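Local coordinates for NikO protein (Streptomyces tendae, PDB 4FQD) that transfers an enolpyruvyl group from phosphoenolpyruvate to its acceptor substrate, a step essential to nikkomycin biosynthesis, at residues T40-A45 with A199-A204; T226-R229 with D234-F237; G370-L375 with T382-T387. The protein carries 4 engineered substitutions. One frame throughout, in Å; residues are numbered along the deposited sequence.

Contact 1. Residues T40-A45 with A199-A204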
loop_
_atom_site.group_PDB
_atom_site.type_symbol
_atom_site.label_atom_id
_atom_site.label_comp_id
_atom_site.label_asym_id
_atom_site.label_seq_id
_atom_site.Cartn_x
_atom_site.Cartn_y
_atom_site.Cartn_z
ATOM N N THR A 40 -15.790 26.186 5.430
ATOM C CA THR A 40 -16.837 26.870 6.181
ATOM C C THR A 40 -16.972 28.312 5.702
ATOM O O THR A 40 -18.080 28.817 5.514
ATOM C CB THR A 40 -16.553 26.857 7.694
ATOM O OG1 THR A 40 -16.445 25.503 8.150
ATOM C CG2 THR A 40 -17.671 27.554 8.456
ATOM N N VAL A 41 -15.834 28.968 5.503
ATOM C CA VAL A 41 -15.808 30.329 4.988
ATOM C C VAL A 41 -16.322 30.364 3.552
ATOM O O VAL A 41 -17.065 31.270 3.168
ATOM C CB VAL A 41 -14.384 30.926 5.060
ATOM C CG1 VAL A 41 -14.273 32.180 4.210
ATOM C CG2 VAL A 41 -14.007 31.222 6.504
ATOM N N ALA A 42 -15.933 29.363 2.767
ATOM C CA ALA A 42 -16.371 29.254 1.379
ATOM C C ALA A 42 -17.888 29.131 1.294
ATOM O O ALA A 42 -18.523 29.729 0.426
ATOM C CB ALA A 42 -15.704 28.068 0.703
ATOM N N ALA A 43 -18.462 28.352 2.206
ATOM C CA ALA A 43 -19.908 28.185 2.270
ATOM C C ALA A 43 -20.575 29.472 2.742
ATOM O O ALA A 43 -21.686 29.797 2.327
ATOM C CB ALA A 43 -20.266 27.033 3.192
ATOM N N ALA A 44 -19.882 30.200 3.612
ATOM C CA ALA A 44 -20.389 31.461 4.141
ATOM C C ALA A 44 -20.403 32.547 3.069
ATOM O O ALA A 44 -21.246 33.443 3.089
ATOM C CB ALA A 44 -19.557 31.905 5.333
ATOM N N ALA A 45 -19.465 32.454 2.131
ATOM C CA ALA A 45 -19.337 33.445 1.068
ATOM C C ALA A 45 -20.521 33.409 0.108
ATOM O O ALA A 45 -20.768 34.371 -0.622
ATOM C CB ALA A 45 -18.035 33.239 0.312
ATOM N N ALA A 199 -18.258 21.137 -6.237
ATOM C CA ALA A 199 -19.548 20.620 -6.685
ATOM C C ALA A 199 -20.642 20.836 -5.646
ATOM O O ALA A 199 -21.778 21.163 -5.990
ATOM C CB ALA A 199 -19.435 19.148 -7.036
ATOM N N LEU A 200 -20.296 20.647 -4.377
ATOM C CA LEU A 200 -21.242 20.869 -3.290
ATOM C C LEU A 200 -21.657 22.332 -3.213
ATOM O O LEU A 200 -22.842 22.643 -3.085
ATOM C CB LEU A 200 -20.645 20.424 -1.956
ATOM C CG LEU A 200 -20.925 18.980 -1.545
ATOM C CD1 LEU A 200 -20.145 18.631 -0.295
ATOM C CD2 LEU A 200 -22.414 18.783 -1.317
ATOM N N LEU A 201 -20.675 23.223 -3.294
ATOM C CA LEU A 201 -20.934 24.657 -3.272
ATOM C C LEU A 201 -21.782 25.075 -4.468
ATOM O O LEU A 201 -22.742 25.832 -4.322
ATOM C CB LEU A 201 -19.620 25.440 -3.255
ATOM C CG LEU A 201 -18.802 25.370 -1.963
ATOM C CD1 LEU A 201 -17.438 26.013 -2.154
ATOM C CD2 LEU A 201 -19.553 26.036 -0.821
ATOM N N MET A 202 -21.423 24.574 -5.645
ATOM C CA MET A 202 -22.161 24.875 -6.868
ATOM C C MET A 202 -23.589 24.350 -6.796
ATOM O O MET A 202 -24.516 24.978 -7.303
ATOM C CB MET A 202 -21.450 24.286 -8.089
ATOM C CG MET A 202 -20.129 24.956 -8.427
ATOM S SD MET A 202 -20.307 26.714 -8.783
ATOM C CE MET A 202 -21.371 26.666 -10.223
ATOM N N GLY A 203 -23.757 23.194 -6.163
ATOM C CA GLY A 203 -25.066 22.582 -6.028
ATOM C C GLY A 203 -26.007 23.388 -5.155
ATOM O O GLY A 203 -27.218 23.394 -5.376
ATOM N N ALA A 204 -25.448 24.078 -4.166
ATOM C CA ALA A 204 -26.248 24.854 -3.224
ATOM C C ALA A 204 -26.674 26.203 -3.799
ATOM O O ALA A 204 -27.719 26.740 -3.431
ATOM C CB ALA A 204 -25.493 25.045 -1.917
#
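Leu201 reaches from helix 192-204 to helix 34-44 and sets one arm of its branched end against each of two alanines. The nearest CA pair, Ala43 with Leu201, lies 6.6 Å apart, a spacing that methyl side chains on one partner make possible. Packing is tightest at CD2 of Leu201, which presses on the backbone of Ala43, 3.8 Å from its CA and 4.0 Å from its N. The other arm meets the side chain of Ala42, with CD1 of Leu201 3.9 Å from CB of Ala42. With CG beside the backbone N (chi1 -70°), Leu201 aims at the other helix, and its extended chi2 (172°) splays CD1 toward Ala42 and CD2 toward Ala43. The looser part is at the methyl of Ala43, whose CB is 4.2 Å from CD2 of Leu201. This side is not open to solvent: all three touching residues are buried, and Leu228 of helix 219-231 covers Ala43. Pro113 of helix 112-118 also touches Leu201. No hydrogen bond crosses, and the buried area is a modest 102 Å². The pairing of helices 34-44 and 192-204, flanked by 219-231, typifies the inverse alpha/beta barrel, with helices packed inside and sheets outside.

Contact 2. Residues T226-R229 with D234-F237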
loop_
_atom_site.group_PDB
_atom_site.type_symbol
_atom_site.label_atom_id
_atom_site.label_comp_id
_atom_site.label_asym_id
_atom_site.label_seq_id
_atom_site.Cartn_x
_atom_site.Cartn_y
_atom_site.Cartn_z
ATOM N N THR A 226 -22.574 20.299 6.890
ATOM C CA THR A 226 -23.297 20.746 8.074
ATOM C C THR A 226 -23.525 22.256 8.041
ATOM O O THR A 226 -24.601 22.738 8.396
ATOM C CB THR A 226 -22.546 20.368 9.367
ATOM O OG1 THR A 226 -22.365 18.946 9.415
ATOM C CG2 THR A 226 -23.326 20.817 10.596
ATOM N N VAL A 227 -22.511 22.995 7.602
ATOM C CA VAL A 227 -22.607 24.449 7.509
ATOM C C VAL A 227 -23.653 24.868 6.480
ATOM O O VAL A 227 -24.492 25.729 6.751
ATOM C CB VAL A 227 -21.249 25.085 7.156
ATOM C CG1 VAL A 227 -21.413 26.572 6.870
ATOM C CG2 VAL A 227 -20.252 24.860 8.280
ATOM N N LEU A 228 -23.603 24.251 5.303
ATOM C CA LEU A 228 -24.573 24.530 4.248
ATOM C C LEU A 228 -25.994 24.194 4.690
ATOM O O LEU A 228 -26.932 24.934 4.395
ATOM C CB LEU A 228 -24.222 23.765 2.970
ATOM C CG LEU A 228 -23.091 24.355 2.126
ATOM C CD1 LEU A 228 -22.808 23.478 0.917
ATOM C CD2 LEU A 228 -23.433 25.775 1.696
ATOM N N ARG A 229 -26.141 23.077 5.395
ATOM C CA ARG A 229 -27.435 22.674 5.935
ATOM C C ARG A 229 -27.981 23.721 6.900
ATOM O O ARG A 229 -29.157 24.078 6.839
ATOM C CB ARG A 229 -27.325 21.323 6.647
ATOM C CG ARG A 229 -27.329 20.119 5.719
ATOM C CD ARG A 229 -27.071 18.830 6.488
ATOM N NE ARG A 229 -27.216 17.646 5.647
ATOM C CZ ARG A 229 -26.885 16.415 6.027
ATOM N NH1 ARG A 229 -26.381 16.204 7.235
ATOM N NH2 ARG A 229 -27.051 15.394 5.197
ATOM N N ASP A 234 -30.618 22.171 1.492
ATOM C CA ASP A 234 -31.149 20.838 1.735
ATOM C C ASP A 234 -30.235 19.791 1.124
ATOM O O ASP A 234 -30.366 19.449 -0.050
ATOM C CB ASP A 234 -32.557 20.707 1.153
ATOM C CG ASP A 234 -33.171 19.345 1.411
ATOM O OD1 ASP A 234 -32.747 18.657 2.365
ATOM O OD2 ASP A 234 -34.085 18.963 0.656
ATOM N N ILE A 235 -29.299 19.289 1.919
ATOM C CA ILE A 235 -28.384 18.255 1.456
ATOM C C ILE A 235 -28.759 16.892 2.045
ATOM O O ILE A 235 -28.864 16.731 3.262
ATOM C CB ILE A 235 -26.929 18.609 1.825
ATOM C CG1 ILE A 235 -26.546 19.958 1.211
ATOM C CG2 ILE A 235 -25.985 17.525 1.351
ATOM C CD1 ILE A 235 -25.141 20.391 1.540
ATOM N N GLU A 236 -28.956 15.911 1.174
ATOM C CA GLU A 236 -29.470 14.616 1.597
ATOM C C GLU A 236 -28.517 13.466 1.296
ATOM O O GLU A 236 -27.984 13.365 0.196
ATOM C CB GLU A 236 -30.816 14.370 0.924
ATOM C CG GLU A 236 -31.378 12.982 1.085
ATOM C CD GLU A 236 -32.630 12.787 0.253
ATOM O OE1 GLU A 236 -33.064 13.745 -0.425
ATOM O OE2 GLU A 236 -33.182 11.670 0.272
ATOM N N PHE A 237 -28.306 12.603 2.285
ATOM C CA PHE A 237 -27.496 11.404 2.101
ATOM C C PHE A 237 -28.408 10.243 1.715
ATOM O O PHE A 237 -28.767 9.421 2.559
ATOM C CB PHE A 237 -26.743 11.068 3.386
ATOM C CG PHE A 237 -25.717 12.098 3.779
ATOM C CD1 PHE A 237 -25.309 13.082 2.888
ATOM C CD2 PHE A 237 -25.157 12.078 5.043
ATOM C CE1 PHE A 237 -24.364 14.022 3.262
ATOM C CE2 PHE A 237 -24.215 13.012 5.420
ATOM C CZ PHE A 237 -23.816 13.987 4.528
#
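Arg229 and Ile235 share the hydrogen bonding of this contact, all of it directed at one carbonyl. NE of Arg229 lies 3.0 Å from O of Ile235, and NH2 of Arg229 is equally 3.0 Å from O of Ile235. The guanidinium therefore grips side-on, two nitrogens to one oxygen. Both bonds are bent, with N-H...O angles near 140°, as expected when two N-H groups converge on a single acceptor. The two donors approach from the same face of the carbonyl plane, NH2 well above it. An Arg229 chain extended from CG to NE carries the group from the helix to the strand.

The cation-pi interaction involves the same guanidinium. NH2 of Arg229 sits over the centre of one face of the Phe237 ring, and CZ of Arg229 is 4.4 Å from the ring centroid, 18° off the normal. With the planes 45° apart, this is an inclined approach and not a flat stack. The ring also stacks with Trp243. The side chain of Glu236 leaves the strand away from the helix, and its OE1 is hydrogen-bonded to NE2 of His246.

Apolar contact lies deeper. Ile235 directs its side chain at the helix, with CD1 of Ile235 3.8 Å from CB of Leu228 and 3.9 Å from CD1 of Leu228. NE of Arg229 passes 4.0 Å from CB of Ile235, where the arginine crosses the isoleucine at about a right angle.

Strand 235-239 is outermost in its sheet within this chain, and it follows helix 219-231 after a short turn before pairing antiparallel with strand 242-248. A helix leading into a hairpin and packing against it is typical of the alpha/beta units from which the EPSP synthase fold is built.

Contact 3. Residues G370-L375 with T382-T387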
loop_
_atom_site.group_PDB
_atom_site.type_symbol
_atom_site.label_atom_id
_atom_site.label_comp_id
_atom_site.label_asym_id
_atom_site.label_seq_id
_atom_site.Cartn_x
_atom_site.Cartn_y
_atom_site.Cartn_z
ATOM N N GLY A 370 10.014 15.295 -0.249
ATOM C CA GLY A 370 11.115 16.242 -0.245
ATOM C C GLY A 370 11.783 16.385 1.110
ATOM O O GLY A 370 12.853 16.983 1.222
ATOM N N PHE A 371 11.148 15.841 2.142
ATOM C CA PHE A 371 11.707 15.868 3.488
ATOM C C PHE A 371 12.742 14.760 3.671
ATOM O O PHE A 371 13.602 14.841 4.547
ATOM C CB PHE A 371 10.594 15.724 4.531
ATOM C CG PHE A 371 9.787 14.460 4.391
ATOM C CD1 PHE A 371 8.657 14.427 3.592
ATOM C CD2 PHE A 371 10.158 13.307 5.063
ATOM C CE1 PHE A 371 7.913 13.266 3.463
ATOM C CE2 PHE A 371 9.421 12.144 4.938
ATOM C CZ PHE A 371 8.296 12.124 4.137
ATOM N N ALA A 372 12.646 13.731 2.835
ATOM C CA ALA A 372 13.507 12.551 2.941
ATOM C C ALA A 372 15.022 12.809 2.855
ATOM O O ALA A 372 15.772 12.306 3.692
ATOM C CB ALA A 372 13.075 11.469 1.939
ATOM N N PRO A 373 15.482 13.583 1.850
ATOM C CA PRO A 373 16.931 13.821 1.787
ATOM C C PRO A 373 17.446 14.624 2.980
ATOM O O PRO A 373 18.628 14.542 3.312
ATOM C CB PRO A 373 17.099 14.634 0.499
ATOM C CG PRO A 373 15.888 14.321 -0.311
ATOM C CD PRO A 373 14.790 14.170 0.689
ATOM N N GLU A 374 16.564 15.391 3.613
ATOM C CA GLU A 374 16.944 16.186 4.772
ATOM C C GLU A 374 17.012 15.323 6.028
ATOM O O GLU A 374 17.876 15.525 6.882
ATOM C CB GLU A 374 15.973 17.350 4.967
ATOM C CG GLU A 374 15.883 18.274 3.767
ATOM C CD GLU A 374 17.233 18.831 3.362
ATOM O OE1 GLU A 374 17.915 19.431 4.220
ATOM O OE2 GLU A 374 17.616 18.664 2.184
ATOM N N LEU A 375 16.098 14.364 6.135
ATOM C CA LEU A 375 16.127 13.400 7.229
ATOM C C LEU A 375 17.357 12.508 7.113
ATOM O O LEU A 375 17.871 12.009 8.113
ATOM C CB LEU A 375 14.863 12.537 7.228
ATOM C CG LEU A 375 13.555 13.196 7.665
ATOM C CD1 LEU A 375 12.410 12.201 7.575
ATOM C CD2 LEU A 375 13.678 13.743 9.078
ATOM N N THR A 382 16.700 6.444 4.384
ATOM C CA THR A 382 15.515 6.424 3.533
ATOM C C THR A 382 15.838 6.006 2.101
ATOM O O THR A 382 16.994 6.024 1.679
ATOM C CB THR A 382 14.813 7.797 3.489
ATOM O OG1 THR A 382 15.661 8.751 2.837
ATOM C CG2 THR A 382 14.483 8.285 4.895
ATOM N N ALA A 383 14.799 5.628 1.364
ATOM C CA ALA A 383 14.922 5.307 -0.051
ATOM C C ALA A 383 13.653 5.750 -0.768
ATOM O O ALA A 383 12.545 5.485 -0.303
ATOM C CB ALA A 383 15.158 3.819 -0.246
ATOM N N VAL A 384 13.821 6.432 -1.897
ATOM C CA VAL A 384 12.687 6.972 -2.639
ATOM C C VAL A 384 12.687 6.526 -4.099
ATOM O O VAL A 384 13.672 6.713 -4.815
ATOM C CB VAL A 384 12.664 8.517 -2.590
ATOM C CG1 VAL A 384 11.602 9.070 -3.530
ATOM C CG2 VAL A 384 12.432 9.005 -1.168
ATOM N N ASP A 385 11.580 5.930 -4.529
ATOM C CA ASP A 385 11.382 5.590 -5.932
ATOM C C ASP A 385 9.961 5.958 -6.350
ATOM O O ASP A 385 9.005 5.255 -6.014
ATOM C CB ASP A 385 11.645 4.100 -6.182
ATOM C CG ASP A 385 11.809 3.772 -7.659
ATOM O OD1 ASP A 385 11.503 4.641 -8.504
ATOM O OD2 ASP A 385 12.241 2.643 -7.978
ATOM N N ASP A 386 9.836 7.068 -7.072
ATOM C CA ASP A 386 8.550 7.546 -7.576
ATOM C C ASP A 386 7.546 7.820 -6.452
ATOM O O ASP A 386 7.677 8.800 -5.718
ATOM C CB ASP A 386 7.971 6.561 -8.599
ATOM C CG ASP A 386 6.829 7.152 -9.403
ATOM O OD1 ASP A 386 6.805 8.389 -9.582
ATOM O OD2 ASP A 386 5.957 6.380 -9.857
ATOM N N THR A 387 6.552 6.946 -6.319
ATOM C CA THR A 387 5.472 7.142 -5.357
ATOM C C THR A 387 5.757 6.458 -4.029
ATOM O O THR A 387 4.943 6.524 -3.107
ATOM C CB THR A 387 4.143 6.559 -5.874
ATOM O OG1 THR A 387 4.171 5.132 -5.750
ATOM C CG2 THR A 387 3.919 6.922 -7.326
#
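Ala372 lays its methyl over the start of strand 382-385, between two residues whose side chains face the same way. Its CB is 4.0 Å from CG2 of Val384 and 3.9 Å from OG1 of Thr382. Ala383, between them in sequence, points away from the helix; this alternation is the evidence that one face of an extended strand covers the helix. The closest CA pair is Ala372 with Thr382, at 6.5 Å.

On Thr382 the hydroxyl does the touching. With chi1 at 66°, OG1 stands between the backbone N and the carbonyl carbon and is brought toward the helix. Its 3.7 Å separation from O of Ala372 is not a hydrogen bond, however, and the polar partner of this hydroxyl is Glu376 OE1, on the next part of helix 372-378. Val384 contributes its CG2 branch at the more exposed end of the contact.

Within 370-375, and without bridging to the strand, CD1 of Leu375 meets the edge of the Phe371 ring in its plane, 3.6 Å from CD2 of Phe371. Leu375 packs further on Leu415 and Ala418 of helix 409-419, and Phe371 and Val384 both touch Leu389 of the adjoining strand. Strand 382-385 also meets the second subunit, where Asp385 is hydrogen-bonded to Lys184 and Asn183 of that neighbouring chain.

No hydrogen bond joins the two segments themselves, and they bury only 135 Å² between them. Helix and strand are thus held here by van der Waals contact around one small methyl, while the Thr382 hydroxyl adds a polar tie through Glu376.

The three contacts follow one another along the chain, each closing before the next opens. Contacts 1 and 2 are neighbours, their centres 11 Å apart, and they touch directly: Thr40 CG2 of contact 1 is 3.7 Å from Val227 CG2 of contact 2. Helix 219-231 thus extends the helix packing of contact 1 outward to strand 235-239. Contact 3 lies on the opposite side of the chain's centre, its centre 37 Å from that of contact 1 and 41 Å from that of contact 2. Like contact 2, it sets a helix against a strand that is outermost within this chain, but in a different four-stranded sheet, consistent with the two-domain, internally repetitive fold of enolpyruvyl transferases.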